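Local coordinates for fatty acyl CoA synthetase FADD13 (FATTY-ACYL-CoA SYNTHETASE) (Mycobacterium tuberculosis, PDB 3R44), which belongs to the AMP-binding enzymes of the ANL clan, pairing a large N-terminal AMP-binding region with a smaller C-terminal domain, at residues I18-R23 with A160-V165; R55-L60 with A89-V94; L102-V107 with D130-Q135; K413-S418 with N422-E427; E429-G434 with G476-R481. All coordinates share one frame; numbering follows the deposited sequence.

Contact 1 (I18-R23 with A160-V165); sequences IGWMLR and ADEPAV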
# COMPACT_ATOMS: atom_id res chain seq x y z
N ILE A 18 -1.87 16.30 -12.64
CA ILE A 18 -2.33 14.94 -12.86
C ILE A 18 -3.73 14.95 -13.49
O ILE A 18 -4.05 14.07 -14.30
CB ILE A 18 -2.35 14.17 -11.48
CG1 ILE A 18 -0.91 13.91 -11.03
CG2 ILE A 18 -3.15 12.90 -11.59
CD1 ILE A 18 -0.13 12.93 -11.92
N GLY A 19 -4.56 15.93 -13.11
CA GLY A 19 -5.87 16.11 -13.72
C GLY A 19 -5.79 16.53 -15.18
O GLY A 19 -6.58 16.08 -16.02
N TRP A 20 -4.78 17.31 -15.54
CA TRP A 20 -4.56 17.71 -16.95
C TRP A 20 -4.05 16.53 -17.72
O TRP A 20 -4.39 16.32 -18.92
CB TRP A 20 -3.57 18.91 -17.05
CG TRP A 20 -3.66 19.58 -18.35
CD1 TRP A 20 -2.75 19.60 -19.34
CD2 TRP A 20 -4.78 20.36 -18.80
NE1 TRP A 20 -3.23 20.32 -20.40
CE2 TRP A 20 -4.47 20.81 -20.09
CE3 TRP A 20 -6.01 20.73 -18.23
CZ2 TRP A 20 -5.35 21.63 -20.83
CZ3 TRP A 20 -6.89 21.55 -18.97
CH2 TRP A 20 -6.54 22.00 -20.24
N MET A 21 -3.28 15.70 -17.04
CA MET A 21 -2.85 14.46 -17.66
C MET A 21 -4.01 13.60 -18.12
O MET A 21 -3.98 12.99 -19.22
CB MET A 21 -1.87 13.65 -16.78
CG MET A 21 -1.28 12.49 -17.49
SD MET A 21 -0.25 11.43 -16.44
CE MET A 21 -1.63 10.73 -15.47
N LEU A 22 -5.03 13.48 -17.31
CA LEU A 22 -6.21 12.77 -17.73
C LEU A 22 -6.81 13.40 -18.98
O LEU A 22 -7.27 12.68 -19.90
CB LEU A 22 -7.25 12.74 -16.61
CG LEU A 22 -8.62 12.13 -16.92
CD1 LEU A 22 -8.41 10.56 -17.28
CD2 LEU A 22 -9.71 12.32 -15.82
N ARG A 23 -6.89 14.72 -19.00
CA ARG A 23 -7.43 15.42 -20.18
C ARG A 23 -6.60 15.10 -21.43
O ARG A 23 -7.14 14.92 -22.51
CB ARG A 23 -7.53 16.92 -19.94
CG ARG A 23 -8.19 17.60 -21.06
CD ARG A 23 -7.77 19.03 -21.11
NE ARG A 23 -8.64 19.78 -22.04
CZ ARG A 23 -8.32 20.10 -23.29
NH1 ARG A 23 -7.13 19.74 -23.80
NH2 ARG A 23 -9.19 20.80 -24.03
N ALA A 160 -19.71 20.20 -17.33
CA ALA A 160 -18.48 19.45 -17.56
C ALA A 160 -17.40 20.39 -18.08
O ALA A 160 -16.62 19.99 -18.90
CB ALA A 160 -18.76 18.25 -18.54
N ASP A 161 -17.34 21.62 -17.57
CA ASP A 161 -16.36 22.64 -17.99
C ASP A 161 -14.99 22.21 -17.54
O ASP A 161 -14.80 21.85 -16.41
CB ASP A 161 -16.64 23.99 -17.30
CG ASP A 161 -18.01 24.62 -17.65
OD1 ASP A 161 -18.46 24.44 -18.81
OD2 ASP A 161 -18.60 25.34 -16.77
N GLU A 162 -13.99 22.34 -18.39
CA GLU A 162 -12.65 22.11 -17.93
C GLU A 162 -12.22 23.29 -17.02
O GLU A 162 -12.28 24.44 -17.47
CB GLU A 162 -11.77 21.97 -19.18
CG GLU A 162 -10.42 21.44 -18.97
CD GLU A 162 -10.40 19.99 -18.61
OE1 GLU A 162 -9.67 19.75 -17.63
OE2 GLU A 162 -11.06 19.10 -19.30
N PRO A 163 -11.87 23.06 -15.74
CA PRO A 163 -11.43 24.20 -14.93
C PRO A 163 -10.13 24.86 -15.42
O PRO A 163 -9.30 24.21 -16.05
CB PRO A 163 -11.15 23.58 -13.55
CG PRO A 163 -11.84 22.21 -13.60
CD PRO A 163 -11.76 21.79 -15.00
N ALA A 164 -9.95 26.12 -15.10
CA ALA A 164 -8.67 26.76 -15.30
C ALA A 164 -7.72 25.99 -14.38
O ALA A 164 -7.88 25.98 -13.15
CB ALA A 164 -8.74 28.25 -14.91
N VAL A 165 -6.79 25.25 -14.94
CA VAL A 165 -5.90 24.46 -14.11
C VAL A 165 -4.59 25.24 -14.08
O VAL A 165 -4.00 25.51 -15.15
CB VAL A 165 -5.69 23.03 -14.68
CG1 VAL A 165 -4.67 22.26 -13.87
CG2 VAL A 165 -6.98 22.28 -14.74
O HOH W 1 -11.54 19.38 -21.82

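Contact 2 (R55-L60 with A89-V94); sequences RCADVL and AKLGAV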
# COMPACT_ATOMS: atom_id res chain seq x y z
N ARG A 55 -17.11 17.49 -14.04
CA ARG A 55 -18.32 17.60 -13.19
C ARG A 55 -18.00 17.50 -11.68
O ARG A 55 -18.55 18.27 -10.89
CB ARG A 55 -19.38 16.58 -13.61
CG ARG A 55 -19.98 16.89 -15.00
CD ARG A 55 -21.29 16.19 -15.27
NE ARG A 55 -21.10 15.46 -16.52
CZ ARG A 55 -21.50 15.82 -17.74
NH1 ARG A 55 -22.26 16.89 -17.95
NH2 ARG A 55 -21.15 15.03 -18.77
N CYS A 56 -17.10 16.59 -11.29
CA CYS A 56 -16.64 16.47 -9.91
C CYS A 56 -15.99 17.79 -9.46
O CYS A 56 -16.25 18.27 -8.35
CB CYS A 56 -15.67 15.31 -9.72
SG CYS A 56 -16.54 13.71 -9.79
N ALA A 57 -15.15 18.36 -10.32
CA ALA A 57 -14.49 19.61 -10.02
C ALA A 57 -15.50 20.75 -9.83
O ALA A 57 -15.32 21.61 -8.94
CB ALA A 57 -13.51 19.97 -11.11
N ASP A 58 -16.54 20.74 -10.67
CA ASP A 58 -17.62 21.72 -10.59
C ASP A 58 -18.34 21.62 -9.25
O ASP A 58 -18.58 22.65 -8.57
CB ASP A 58 -18.59 21.60 -11.79
CG ASP A 58 -19.61 22.76 -11.87
OD1 ASP A 58 -19.17 23.93 -11.72
OD2 ASP A 58 -20.82 22.52 -12.11
N VAL A 59 -18.65 20.39 -8.85
CA VAL A 59 -19.30 20.12 -7.55
C VAL A 59 -18.39 20.56 -6.40
O VAL A 59 -18.84 21.24 -5.48
CB VAL A 59 -19.69 18.64 -7.39
CG1 VAL A 59 -20.12 18.33 -5.92
CG2 VAL A 59 -20.75 18.23 -8.41
N LEU A 60 -17.11 20.21 -6.44
CA LEU A 60 -16.24 20.70 -5.39
C LEU A 60 -16.08 22.20 -5.30
O LEU A 60 -16.10 22.78 -4.18
CB LEU A 60 -14.86 20.03 -5.49
CG LEU A 60 -14.76 18.51 -5.34
CD1 LEU A 60 -13.33 18.12 -5.77
CD2 LEU A 60 -15.05 17.99 -3.92
N ALA A 89 -7.61 17.17 -8.27
CA ALA A 89 -6.31 17.44 -8.94
C ALA A 89 -6.37 18.67 -9.88
O ALA A 89 -5.52 19.56 -9.83
CB ALA A 89 -5.81 16.17 -9.69
N LYS A 90 -7.41 18.75 -10.71
CA LYS A 90 -7.59 19.87 -11.62
C LYS A 90 -7.74 21.20 -10.89
O LYS A 90 -7.32 22.23 -11.40
CB LYS A 90 -8.80 19.67 -12.52
CG LYS A 90 -8.61 18.49 -13.51
CD LYS A 90 -9.93 18.33 -14.31
CE LYS A 90 -9.95 17.06 -15.12
NZ LYS A 90 -9.68 17.43 -16.46
N LEU A 91 -8.35 21.17 -9.71
CA LEU A 91 -8.52 22.37 -8.86
C LEU A 91 -7.36 22.74 -7.96
O LEU A 91 -7.37 23.85 -7.36
CB LEU A 91 -9.76 22.18 -7.95
CG LEU A 91 -11.11 22.01 -8.63
CD1 LEU A 91 -12.17 21.72 -7.58
CD2 LEU A 91 -11.49 23.26 -9.40
N GLY A 92 -6.37 21.88 -7.84
CA GLY A 92 -5.24 22.10 -6.92
C GLY A 92 -5.64 21.76 -5.48
O GLY A 92 -4.93 22.10 -4.53
N ALA A 93 -6.76 21.09 -5.34
CA ALA A 93 -7.22 20.52 -4.08
C ALA A 93 -6.50 19.22 -3.70
O ALA A 93 -5.82 18.58 -4.50
CB ALA A 93 -8.82 20.34 -4.04
N VAL A 94 -6.69 18.82 -2.45
CA VAL A 94 -5.93 17.76 -1.87
C VAL A 94 -6.89 16.66 -1.38
O VAL A 94 -7.74 16.89 -0.49
CB VAL A 94 -5.06 18.30 -0.75
CG1 VAL A 94 -4.23 17.17 -0.10
CG2 VAL A 94 -4.14 19.44 -1.27

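Contact 3 (L102-V107 with D130-Q135); sequences LAAPEV and DAIRAQ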
# COMPACT_ATOMS: atom_id res chain seq x y z
N LEU A 102 -11.74 1.53 9.05
CA LEU A 102 -11.37 2.16 10.31
C LEU A 102 -12.60 2.52 11.10
O LEU A 102 -13.66 2.80 10.54
CB LEU A 102 -10.56 3.41 10.06
CG LEU A 102 -9.15 3.23 9.51
CD1 LEU A 102 -8.56 4.60 9.09
CD2 LEU A 102 -8.20 2.50 10.43
N ALA A 103 -12.44 2.48 12.42
CA ALA A 103 -13.49 2.83 13.36
C ALA A 103 -13.64 4.34 13.43
O ALA A 103 -12.75 5.09 13.03
CB ALA A 103 -13.17 2.27 14.74
N ALA A 104 -14.77 4.77 13.96
CA ALA A 104 -15.10 6.20 14.04
C ALA A 104 -14.04 7.15 14.70
O ALA A 104 -13.80 8.25 14.20
CB ALA A 104 -16.48 6.37 14.66
N PRO A 105 -13.39 6.74 15.80
CA PRO A 105 -12.36 7.60 16.42
C PRO A 105 -11.12 7.80 15.53
O PRO A 105 -10.51 8.85 15.53
CB PRO A 105 -12.02 6.82 17.70
CG PRO A 105 -13.25 6.01 17.97
CD PRO A 105 -13.65 5.55 16.63
N GLU A 106 -10.75 6.77 14.78
CA GLU A 106 -9.60 6.85 13.89
C GLU A 106 -9.93 7.76 12.69
O GLU A 106 -9.09 8.58 12.25
CB GLU A 106 -9.20 5.42 13.46
CG GLU A 106 -8.48 4.64 14.58
CD GLU A 106 -9.40 3.92 15.61
OE1 GLU A 106 -10.67 4.01 15.55
OE2 GLU A 106 -8.85 3.23 16.51
N VAL A 107 -11.15 7.62 12.17
CA VAL A 107 -11.61 8.49 11.08
C VAL A 107 -11.69 9.94 11.55
O VAL A 107 -11.21 10.83 10.83
CB VAL A 107 -12.91 8.02 10.41
CG1 VAL A 107 -13.38 9.02 9.38
CG2 VAL A 107 -12.72 6.60 9.77
N ASP A 130 -22.10 9.11 10.84
CA ASP A 130 -23.15 9.43 11.82
C ASP A 130 -22.58 9.51 13.23
O ASP A 130 -22.83 10.47 13.95
CB ASP A 130 -24.27 8.39 11.77
CG ASP A 130 -25.14 8.53 10.52
OD1 ASP A 130 -25.01 9.53 9.78
OD2 ASP A 130 -25.95 7.62 10.25
N ALA A 131 -21.79 8.50 13.59
CA ALA A 131 -21.16 8.45 14.91
C ALA A 131 -20.29 9.71 15.09
O ALA A 131 -20.32 10.36 16.14
CB ALA A 131 -20.33 7.16 15.07
N ILE A 132 -19.52 10.06 14.06
CA ILE A 132 -18.66 11.25 14.12
C ILE A 132 -19.46 12.58 14.24
O ILE A 132 -19.14 13.42 15.09
CB ILE A 132 -17.67 11.35 12.93
CG1 ILE A 132 -16.69 10.17 12.93
CG2 ILE A 132 -16.88 12.68 13.03
CD1 ILE A 132 -15.79 10.09 11.72
N ARG A 133 -20.50 12.74 13.43
CA ARG A 133 -21.31 13.98 13.45
C ARG A 133 -22.12 14.15 14.76
O ARG A 133 -22.41 15.27 15.16
CB ARG A 133 -22.24 14.06 12.23
CG ARG A 133 -21.51 14.10 10.87
CD ARG A 133 -22.47 14.45 9.73
NE ARG A 133 -22.84 15.87 9.81
CZ ARG A 133 -23.69 16.50 9.00
NH1 ARG A 133 -24.32 15.84 8.03
NH2 ARG A 133 -23.92 17.80 9.17
N ALA A 134 -22.45 13.02 15.40
CA ALA A 134 -23.08 12.96 16.73
C ALA A 134 -22.18 13.42 17.93
O ALA A 134 -22.72 13.81 18.95
CB ALA A 134 -23.62 11.55 16.99
N GLN A 135 -20.85 13.35 17.80
CA GLN A 135 -19.91 13.94 18.79
C GLN A 135 -20.32 15.38 19.20
O GLN A 135 -20.86 16.14 18.38
CB GLN A 135 -18.46 13.95 18.22
CG GLN A 135 -17.69 12.59 18.28
CD GLN A 135 -16.52 12.47 17.25
OE1 GLN A 135 -15.87 13.46 16.88
NE2 GLN A 135 -16.28 11.22 16.77

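Contact 4 (K413-S418 with N422-E427); sequences KDMIIS and NVYPAE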
# COMPACT_ATOMS: atom_id res chain seq x y z
N LYS A 413 7.09 -1.93 11.71
CA LYS A 413 5.95 -2.30 12.58
C LYS A 413 6.24 -3.38 13.60
O LYS A 413 5.52 -3.51 14.58
CB LYS A 413 4.73 -2.73 11.76
CG LYS A 413 4.95 -4.02 10.97
CD LYS A 413 3.88 -4.31 9.94
CE LYS A 413 4.21 -5.65 9.23
NZ LYS A 413 3.04 -6.17 8.45
N ASP A 414 7.25 -4.19 13.34
CA ASP A 414 7.61 -5.28 14.20
C ASP A 414 8.82 -4.99 15.07
O ASP A 414 9.17 -5.77 15.95
CB ASP A 414 7.85 -6.54 13.34
CG ASP A 414 6.55 -7.03 12.65
OD1 ASP A 414 5.44 -6.89 13.22
OD2 ASP A 414 6.65 -7.53 11.51
N MET A 415 9.42 -3.83 14.89
CA MET A 415 10.56 -3.43 15.68
C MET A 415 10.17 -3.32 17.17
O MET A 415 9.03 -2.97 17.51
CB MET A 415 11.11 -2.09 15.18
CG MET A 415 12.40 -1.71 15.89
SD MET A 415 13.00 -0.08 15.38
CE MET A 415 11.88 1.06 16.24
N ILE A 416 11.09 -3.70 18.05
CA ILE A 416 10.85 -3.72 19.50
C ILE A 416 11.66 -2.59 20.12
O ILE A 416 12.82 -2.42 19.79
CB ILE A 416 11.21 -5.11 20.11
CG1 ILE A 416 10.41 -6.22 19.38
CG2 ILE A 416 10.89 -5.14 21.63
CD1 ILE A 416 10.93 -7.66 19.53
N ILE A 417 11.06 -1.79 20.99
CA ILE A 417 11.82 -0.84 21.80
C ILE A 417 11.94 -1.33 23.24
O ILE A 417 10.94 -1.43 23.94
CB ILE A 417 11.19 0.53 21.76
CG1 ILE A 417 11.17 1.04 20.32
CG2 ILE A 417 12.02 1.51 22.58
CD1 ILE A 417 10.52 2.42 20.21
N SER A 418 13.15 -1.72 23.63
CA SER A 418 13.38 -2.33 24.92
C SER A 418 14.39 -1.45 25.67
O SER A 418 15.48 -1.22 25.18
CB SER A 418 13.83 -3.79 24.69
OG SER A 418 14.06 -4.48 25.89
N ASN A 422 16.40 0.04 20.12
CA ASN A 422 15.63 -0.62 19.07
C ASN A 422 16.17 -2.00 18.80
O ASN A 422 17.35 -2.15 18.59
CB ASN A 422 15.71 0.18 17.77
CG ASN A 422 14.92 1.47 17.82
OD1 ASN A 422 14.27 1.78 18.82
ND2 ASN A 422 14.98 2.24 16.75
N VAL A 423 15.29 -2.99 18.76
CA VAL A 423 15.65 -4.36 18.50
C VAL A 423 14.74 -4.87 17.39
O VAL A 423 13.50 -4.82 17.54
CB VAL A 423 15.41 -5.21 19.79
CG1 VAL A 423 15.80 -6.59 19.60
CG2 VAL A 423 16.18 -4.62 20.95
N TYR A 424 15.31 -5.36 16.29
CA TYR A 424 14.46 -5.96 15.27
C TYR A 424 14.45 -7.50 15.43
O TYR A 424 15.50 -8.15 15.64
CB TYR A 424 14.83 -5.59 13.82
CG TYR A 424 14.56 -4.16 13.36
CD1 TYR A 424 13.38 -3.83 12.67
CD2 TYR A 424 15.50 -3.18 13.58
CE1 TYR A 424 13.18 -2.50 12.20
CE2 TYR A 424 15.32 -1.87 13.14
CZ TYR A 424 14.15 -1.52 12.44
OH TYR A 424 13.95 -0.19 11.98
N PRO A 425 13.26 -8.08 15.31
CA PRO A 425 13.09 -9.50 15.54
C PRO A 425 13.95 -10.39 14.66
O PRO A 425 14.41 -11.41 15.14
CB PRO A 425 11.62 -9.72 15.18
CG PRO A 425 10.99 -8.49 15.60
CD PRO A 425 11.95 -7.45 15.11
N ALA A 426 14.19 -10.00 13.40
CA ALA A 426 14.95 -10.84 12.46
C ALA A 426 16.36 -11.05 12.94
O ALA A 426 16.95 -12.09 12.69
CB ALA A 426 14.98 -10.24 11.02
N GLU A 427 16.89 -10.08 13.68
CA GLU A 427 18.27 -10.16 14.18
C GLU A 427 18.40 -11.35 15.13
O GLU A 427 19.38 -12.10 15.10
CB GLU A 427 18.65 -8.85 14.90
CG GLU A 427 18.40 -7.58 14.07
CD GLU A 427 18.84 -6.28 14.80
OE1 GLU A 427 20.08 -6.08 14.88
OE2 GLU A 427 17.96 -5.49 15.28

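Contact 5 (E429-G434 with G476-R481); sequences ESVIIG and GTRLAR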
# COMPACT_ATOMS: atom_id res chain seq x y z
N GLU A 429 15.78 -13.83 15.42
CA GLU A 429 15.30 -15.02 14.71
C GLU A 429 16.39 -15.72 13.88
O GLU A 429 16.52 -16.96 13.90
CB GLU A 429 14.13 -14.66 13.81
CG GLU A 429 12.86 -14.29 14.53
CD GLU A 429 11.90 -13.50 13.66
OE1 GLU A 429 12.28 -13.19 12.51
OE2 GLU A 429 10.76 -13.21 14.11
N SER A 430 17.20 -14.95 13.16
CA SER A 430 18.25 -15.54 12.31
C SER A 430 19.38 -16.22 13.11
O SER A 430 20.11 -16.99 12.54
CB SER A 430 18.87 -14.52 11.35
OG SER A 430 19.46 -13.45 12.07
N VAL A 431 19.51 -15.92 14.39
CA VAL A 431 20.50 -16.58 15.26
C VAL A 431 19.92 -17.88 15.85
O VAL A 431 20.55 -18.95 15.81
CB VAL A 431 20.96 -15.60 16.37
CG1 VAL A 431 21.79 -16.32 17.42
CG2 VAL A 431 21.77 -14.44 15.73
N ILE A 432 18.72 -17.76 16.39
CA ILE A 432 18.05 -18.88 17.00
C ILE A 432 17.68 -20.00 16.04
O ILE A 432 17.73 -21.16 16.43
CB ILE A 432 16.76 -18.40 17.78
CG1 ILE A 432 17.17 -17.41 18.86
CG2 ILE A 432 15.99 -19.60 18.34
CD1 ILE A 432 16.01 -16.82 19.68
N ILE A 433 17.31 -19.67 14.81
CA ILE A 433 17.00 -20.71 13.80
C ILE A 433 18.20 -21.62 13.59
O ILE A 433 18.04 -22.79 13.23
CB ILE A 433 16.50 -20.12 12.45
CG1 ILE A 433 15.84 -21.20 11.55
CG2 ILE A 433 17.65 -19.43 11.71
CD1 ILE A 433 14.55 -21.80 12.12
N GLY A 434 19.40 -21.11 13.86
CA GLY A 434 20.63 -21.91 13.83
C GLY A 434 20.86 -22.95 14.92
O GLY A 434 21.65 -23.89 14.71
N GLY A 476 23.90 -15.16 23.21
CA GLY A 476 24.92 -14.30 23.83
C GLY A 476 26.28 -14.35 23.15
O GLY A 476 27.19 -13.59 23.49
N THR A 477 26.39 -15.25 22.17
CA THR A 477 27.59 -15.50 21.38
C THR A 477 27.61 -14.58 20.17
O THR A 477 28.67 -14.14 19.72
CB THR A 477 27.59 -16.95 20.81
OG1 THR A 477 27.80 -17.89 21.87
CG2 THR A 477 28.65 -17.13 19.76
N ARG A 478 26.43 -14.29 19.63
CA ARG A 478 26.34 -13.59 18.36
C ARG A 478 25.74 -12.18 18.46
O ARG A 478 25.87 -11.39 17.54
CB ARG A 478 25.53 -14.43 17.36
CG ARG A 478 26.20 -15.74 16.91
CD ARG A 478 25.16 -16.84 16.63
NE ARG A 478 25.48 -17.62 15.44
CZ ARG A 478 25.34 -17.16 14.19
NH1 ARG A 478 24.90 -15.92 13.96
NH2 ARG A 478 25.67 -17.94 13.16
N LEU A 479 25.10 -11.86 19.58
CA LEU A 479 24.34 -10.62 19.69
C LEU A 479 24.77 -9.82 20.88
O LEU A 479 25.04 -10.37 21.95
CB LEU A 479 22.85 -10.93 19.85
CG LEU A 479 22.17 -11.57 18.63
CD1 LEU A 479 20.80 -12.07 18.99
CD2 LEU A 479 22.13 -10.63 17.43
N ALA A 480 24.80 -8.51 20.71
CA ALA A 480 24.94 -7.62 21.85
C ALA A 480 23.96 -8.04 22.96
O ALA A 480 22.85 -8.54 22.69
CB ALA A 480 24.69 -6.18 21.42
N ARG A 481 24.38 -7.84 24.20
CA ARG A 481 23.58 -8.20 25.38
C ARG A 481 22.14 -7.63 25.35
O ARG A 481 21.20 -8.36 25.66
CB ARG A 481 24.33 -7.78 26.67
CG ARG A 481 24.03 -8.62 27.91

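Contact 1 (I18-R23 with A160-V165)
Beside the histidine pocket, to which Ile18 belongs, the N-terminal helix 18-28 presents Trp20 and Arg23 to Glu162 and Val165 of the loop that runs from helix 148-157 to strand 172-178. Trp20 meets this loop with the benzo half of its indole. Its CZ3 lies 3.5 Å from CG of Glu162, while CE3 approaches CG2 of Val165 at 3.9 Å, and both methyl and methylene come in at a slant to the ring. Since CG of Trp20 stands anti to the backbone N (chi1 -162°), the indole is laid beside the side chain one turn on, and CD of Arg23 sits 3.3 Å above the Trp20 plane, toward its rim. Glu162 bends at CB-CG (chi2 70°), and its carboxylate stands perpendicular to both the indole and the guanidinium. The direct ionic pair is long, 3.7 Å from NE of Arg23 to OE2 of Glu162, with the carboxylate carbon in the guanidinium plane at its edge. The stronger ties of Glu162 lie outside these segments: OE1 forms a salt bridge with Lys90, and OE2 receives hydrogen bonds from Asn50 and Asn54. A water completes the polar link, accepting from NE of Arg23 at 2.9 Å and donating to OE2 of Glu162 at 2.6 Å.

Contact 2 (R55-L60 with A89-V94)
Apolar packing between Leu91 and the pair Ala57 and Leu60 carries this contact, and no hydrogen bond crosses it. Ala57 and Leu60 are three residues apart on helix 46-62, so both turn toward helix 79-91 and the isobutyl group of Leu91 packs against them. CG of Leu91 rests 4.0 Å from CB of Ala57. One branch then reaches along the helix surface, bringing CD1 of Leu91 to 3.8 Å from CB of Leu60. That reach follows from the torsions of Leu91, whose CG is anti to its carbonyl carbon (chi1 -62°), with CD1 extended (chi2 175°). Consistent with the small Ala57 side chain, the CA atoms of Ala57 and Leu91 are 6.7 Å apart.

Contacts between methyl and backbone come second. CD1 of Leu91 lies 3.4 Å from O of Ala57, a van der Waals approach to a carbonyl that also accepts a hydrogen bond from the hydroxyl of Thr61.

The polar side of the second segment is directed elsewhere: Lys90 starts toward helix 46-62, but its chain carries NZ away to a hydrogen bond with Asn50. Within the segment, N of Gly92 bonds back to O of Ala89 at 3.2 Å, and the positive phi of Gly92 (78°) marks the Schellman motif that ends helix 79-91. The chain then enters strand 94-97, which makes helix 79-91 the connection of a beta-alpha-beta crossover between the neighbouring parallel strands 70-74 and 94-97, with helix 46-62 packed against its C-terminal end.

Contact 3 (L102-V107 with D130-Q135)
This is a small helix-to-helix packing contact near the surface of the N-terminal part, in which Ala104 and Val107 from the first turn of helix 104-114 meet Ala131 and Ile132 from the last turns of helix 126-134. Both helices connect strands of the four-stranded parallel sheet: helix 104-114 leads from strand 94-97 to strand 118-121, and helix 126-134 from strand 118-121 to its neighbour 144-147. The nearest CA pair, Ala104 and Ile132, is 6.2 Å apart, consistent with the small alanine side chain at this position.

Ala104 turns its methyl toward the other helix, 4.0 Å from CB of Ala131 on the outer side. On the inner side Ile132 extends its longer branch: with CG1 anti to the carbonyl carbon (chi1 -63°) and chi2 near 180°, CD1 reaches past Ala104 and comes within 3.5 Å of CG1 of Val107. The two branched side chains cross at roughly a right angle; the terminal methyl of Ile132 meets the CG1 methyl of Val107, with CB of Val107 just behind. CD1 of Ile132 also lies 3.7 Å from O of Ala104, close against the backbone of the first helical turn.

Beyond this pair, Ile132 is covered by Trp145 and Pro139, and Ile98 touches Val107. Gln135, just past the helix, bonds through OE1 to the hydroxyl of Ser108. Because no hydrogen bond or charge pair joins the two segments themselves, their mutual fit rests on the shape of apolar groups, from exposed Ala131 inward to buried Val107 and Ile132.

Contact 4 (K413-S418 with N422-E427)
Ile416 and Val423 form an antiparallel hydrogen-bonded pair, linked by N of Ile416 to O of Val423 and by N of Val423 to O of Ile416, both 2.7 Å, and the next residues, Ile417 and Asn422, make a non-hydrogen-bonded pair. The sequence of this two-stranded hairpin, strands 416-418 and 421-423, is consistent with the A8 core motif of the family. On the Ile417 and Asn422 face the two side chains lie alongside each other, CG1 of Ile417 3.5 Å from OD1 of Asn422.

Met415 lies over one face of the Tyr424 ring. Its CG sits 3.8 Å from the ring centroid, only 7° off the normal, a CH-pi contact over the centre. The sulfur lies obliquely, SD 3.5 Å from CZ of Tyr424, in a Met-aromatic contact, and the chain then bends (chi3 76°) to bring CE 3.5 Å from CG of Asn422. The Tyr424 hydroxyl bonds to O of Gly395. On the other face CD1 of Ile416 packs on CG of Pro425, at 4.0 Å.

Where helix 425-432 begins, OE2 of Glu427 holds the N-H of Tyr424 inside its own segment, at 2.8 Å and on the anti side of the carboxylate. Backbone pairing thus sets the strand register, while the Met415 thioether, the Tyr424 ring and Pro425 carry the packing between segments past the last strand residue.

Contact 5 (E429-G434 with G476-R481)
Val431 is the hub of this contact: its CG1 methyl meets Arg478, and its CG2 methyl lies between Leu479 and Arg478. CG1 of Val431 touches the aliphatic chain of Arg478, 3.5 Å from CD, while CG2 faces Leu479, 4.1 Å from its CG. The methyl CG2 also lies obliquely beside the guanidinium, 3.9 Å from NH1 of Arg478. The Val431 and Arg478 side chains run past each other in opposite directions, so the valine lies against the length of the arginine and not against its charged end alone. A chi1 of 170° sets CG1 opposite the Val431 N and leaves CG2 on the Leu479 side.

Arg478 follows a kinked path, bent at chi2 (148°) and again at chi3 (139°), as it passes alongside the valine. No hydrogen bond or salt bridge crosses between the segments. The contact joins two helices of the C-terminal domain of the AMP-binding enzymes, helix 425-432 and helix 468-478.

Farther out, Tyr474 and Cys475, on the preceding turn of helix 468-478, also touch Val431, and the Tyr474 hydroxyl has a weak hydrogen bond with NE of Arg478. The next residue, Ile432, faces away from segment 476-481 and packs on Ile471, Val441, Ala457 and Val459, seating helix 425-432 on strands 438-448 and 454-461. Glu429 reaches in another direction, with OE2 held by a salt bridge to Lys504.

In the fold
Contacts 1 and 2 adjoin, their centres about 9 Å apart, and Lys90 of contact 2 reaches Glu162 of contact 1. Contact 2 is buried and wholly apolar across its helices, whereas contact 1, nearer the surface, mixes ring packing with charge and water. Contact 3, about 25 Å from contact 2 between centres, resembles it in chemistry but is only partly buried; both pack a helix that connects strands of the parallel sheet against another helix. Contacts 4 and 5 lie across the chain's centre from contacts 1 and 2 and share helix 425-432: contact 4 uses its start, contact 5 its end. Contact 4 alone relies on backbone pairing, while contact 5 depends on side-chain packing beside an exposed arginine.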